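ESX secretion system protein YukD (Bacillus subtilis, PDB 2BPS) is a ubiquitin-like protein required for secretion of YukE, and probably a component or regulator of the ESX/ESAT-6-like secretion system. Local coordinates at residues Cys65-Asp69 with Cys70-Asn74. Residues are numbered along the deposited sequence; the frame is centred on the assembly and turned at random.
Sequences CKLSD and CGITN
Leu67 O takes two backbone N-H groups from the residues that follow it, one on each face of its carbonyl plane. The N-H of Cys70 comes from above that plane, with Cys70 N at 3.0 Å from Leu67 O and a C=O...N angle of only 110°, as is usual for the i to i+3 bond of a 3-10 turn. From the opposite face Ile72 N meets Leu67 O at 3.3 Å, a longer bond but one nearer the line of the carbonyl, at 158°. One step on, Gly71 N donates to Ser68 O at 2.8 Å. Gly71 follows the last residue of the 3-10 segment; its phi of +62° is a value that glycine adopts most readily. This short 3-10 segment lies in the connection between strand 59-62 and the last strand, 77-80, of a ubiquitin-like beta-grasp fold, and backbone hydrogen bonds of Cys65, Leu67 and Ser68 with Val29, His27 and Asp25 tie the connection to a neighbouring loop. The bond from Ile72 N to Leu67 O also holds two buried aliphatic residues together: Leu67 CD2 lies 3.7 Å from Ile72 CD1, their branched side chains crossing at a slant. Ile72 also reaches Ile5 of strand 4-10, while Leu67 packs on Val29, which suits bulky apolar residues at both positions. With SG beside its own backbone N (chi1 -61°), Cys70 lays its sulfur against Cys65 CB; the two sulfurs, 4.2 Å apart, form no disulfide. Asp69 and Thr73 are exposed, and neighbours in the chain engage their polar groups: Ser68 OG donates to Asp69 OD1 from above the carboxylate plane, and Thr73 OG1 donates to Gly71 O while Thr73 N bonds to Asp76 OD2.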
ATOM      1  N   CYS A  65       2.301  10.333  -2.585  1.00 57.81           N
ATOM      2  CA  CYS A  65       3.680  10.306  -2.111  1.00 59.10           C
ATOM      3  C   CYS A  65       4.492   9.165  -2.700  1.00 58.19           C
ATOM      4  O   CYS A  65       3.961   8.111  -3.030  1.00 58.63           O
ATOM      5  CB  CYS A  65       3.711  10.176  -0.587  1.00 61.04           C
ATOM      6  SG  CYS A  65       3.016  11.568   0.329  1.00 68.20           S
ATOM      7  N   LYS A  66       5.794   9.377  -2.822  1.00 58.36           N
ATOM      8  CA  LYS A  66       6.678   8.352  -3.354  1.00 57.92           C
ATOM      9  C   LYS A  66       7.046   7.476  -2.161  1.00 56.41           C
ATOM     10  O   LYS A  66       7.471   7.987  -1.128  1.00 55.08           O
ATOM     11  CB  LYS A  66       7.918   9.008  -3.981  1.00 58.89           C
ATOM     12  CG  LYS A  66       8.890   8.048  -4.667  1.00 61.61           C
ATOM     13  CD  LYS A  66       9.797   8.758  -5.686  1.00 63.47           C
ATOM     14  CE  LYS A  66      10.678   9.831  -5.049  1.00 65.33           C
ATOM     15  NZ  LYS A  66      11.453  10.609  -6.063  1.00 65.82           N
ATOM     16  N   LEU A  67       6.860   6.166  -2.296  1.00 54.58           N
ATOM     17  CA  LEU A  67       7.152   5.242  -1.210  1.00 54.22           C
ATOM     18  C   LEU A  67       8.475   5.484  -0.488  1.00 54.86           C
ATOM     19  O   LEU A  67       8.531   5.445   0.743  1.00 54.66           O
ATOM     20  CB  LEU A  67       7.101   3.811  -1.723  1.00 53.52           C
ATOM     21  CG  LEU A  67       5.704   3.332  -2.093  1.00 53.32           C
ATOM     22  CD1 LEU A  67       5.794   1.907  -2.585  1.00 52.94           C
ATOM     23  CD2 LEU A  67       4.788   3.422  -0.887  1.00 52.74           C
ATOM     24  N   SER A  68       9.540   5.718  -1.247  1.00 55.18           N
ATOM     25  CA  SER A  68      10.848   5.981  -0.652  1.00 54.63           C
ATOM     26  C   SER A  68      10.742   7.232   0.225  1.00 54.39           C
ATOM     27  O   SER A  68      11.198   7.246   1.370  1.00 54.09           O
ATOM     28  CB  SER A  68      11.882   6.208  -1.750  1.00 55.40           C
ATOM     29  OG  SER A  68      11.525   7.321  -2.559  1.00 57.85           O
ATOM     30  N   ASP A  69      10.125   8.277  -0.326  1.00 53.97           N
ATOM     31  CA  ASP A  69       9.928   9.546   0.380  1.00 54.22           C
ATOM     32  C   ASP A  69       9.100   9.384   1.672  1.00 53.77           C
ATOM     33  O   ASP A  69       9.005  10.311   2.481  1.00 53.83           O
ATOM     34  CB  ASP A  69       9.236  10.567  -0.545  1.00 55.44           C
ATOM     35  CG  ASP A  69      10.127  11.023  -1.702  1.00 55.80           C
ATOM     36  OD1 ASP A  69      11.203  10.412  -1.894  1.00 56.60           O
ATOM     37  OD2 ASP A  69       9.743  11.977  -2.424  1.00 53.46           O
ATOM     38  N   CYS A  70       8.499   8.213   1.861  1.00 51.36           N
ATOM     39  CA  CYS A  70       7.698   7.961   3.046  1.00 47.29           C
ATOM     40  C   CYS A  70       8.431   7.045   3.995  1.00 45.84           C
ATOM     41  O   CYS A  70       7.871   6.601   4.995  1.00 44.90           O
ATOM     42  CB  CYS A  70       6.370   7.342   2.649  1.00 46.94           C
ATOM     43  SG  CYS A  70       5.431   8.416   1.581  1.00 47.02           S
ATOM     44  N   GLY A  71       9.689   6.763   3.676  1.00 44.52           N
ATOM     45  CA  GLY A  71      10.490   5.896   4.521  1.00 43.37           C
ATOM     46  C   GLY A  71       9.913   4.500   4.629  1.00 42.62           C
ATOM     47  O   GLY A  71      10.299   3.729   5.496  1.00 44.20           O
ATOM     48  N   ILE A  72       8.980   4.175   3.745  1.00 40.46           N
ATOM     49  CA  ILE A  72       8.358   2.863   3.739  1.00 38.85           C
ATOM     50  C   ILE A  72       9.366   1.814   3.262  1.00 38.77           C
ATOM     51  O   ILE A  72       9.900   1.913   2.163  1.00 38.13           O
ATOM     52  CB  ILE A  72       7.103   2.903   2.842  1.00 38.11           C
ATOM     53  CG1 ILE A  72       6.028   3.726   3.559  1.00 36.42           C
ATOM     54  CG2 ILE A  72       6.624   1.497   2.508  1.00 37.10           C
ATOM     55  CD1 ILE A  72       4.800   3.998   2.750  1.00 37.34           C
ATOM     56  N   THR A  73       9.632   0.818   4.104  1.00 39.41           N
ATOM     57  CA  THR A  73      10.604  -0.237   3.786  1.00 40.65           C
ATOM     58  C   THR A  73      10.100  -1.620   4.121  1.00 41.03           C
ATOM     59  O   THR A  73       8.994  -1.781   4.636  1.00 41.75           O
ATOM     60  CB  THR A  73      11.891  -0.073   4.586  1.00 40.27           C
ATOM     61  OG1 THR A  73      11.826   1.157   5.311  1.00 39.41           O
ATOM     62  CG2 THR A  73      13.108  -0.094   3.662  1.00 38.94           C
ATOM     63  N   ASN A  74      10.942  -2.614   3.864  1.00 40.56           N
ATOM     64  CA  ASN A  74      10.585  -3.993   4.135  1.00 42.33           C
ATOM     65  C   ASN A  74      10.042  -4.100   5.546  1.00 42.54           C
ATOM     66  O   ASN A  74      10.510  -3.402   6.435  1.00 42.98           O
ATOM     67  CB  ASN A  74      11.808  -4.893   3.983  1.00 44.93           C
ATOM     68  CG  ASN A  74      12.808  -4.347   2.982  1.00 48.17           C
ATOM     69  OD1 ASN A  74      13.536  -3.402   3.280  1.00 51.30           O
ATOM     70  ND2 ASN A  74      12.840  -4.925   1.786  1.00 47.34           N
TER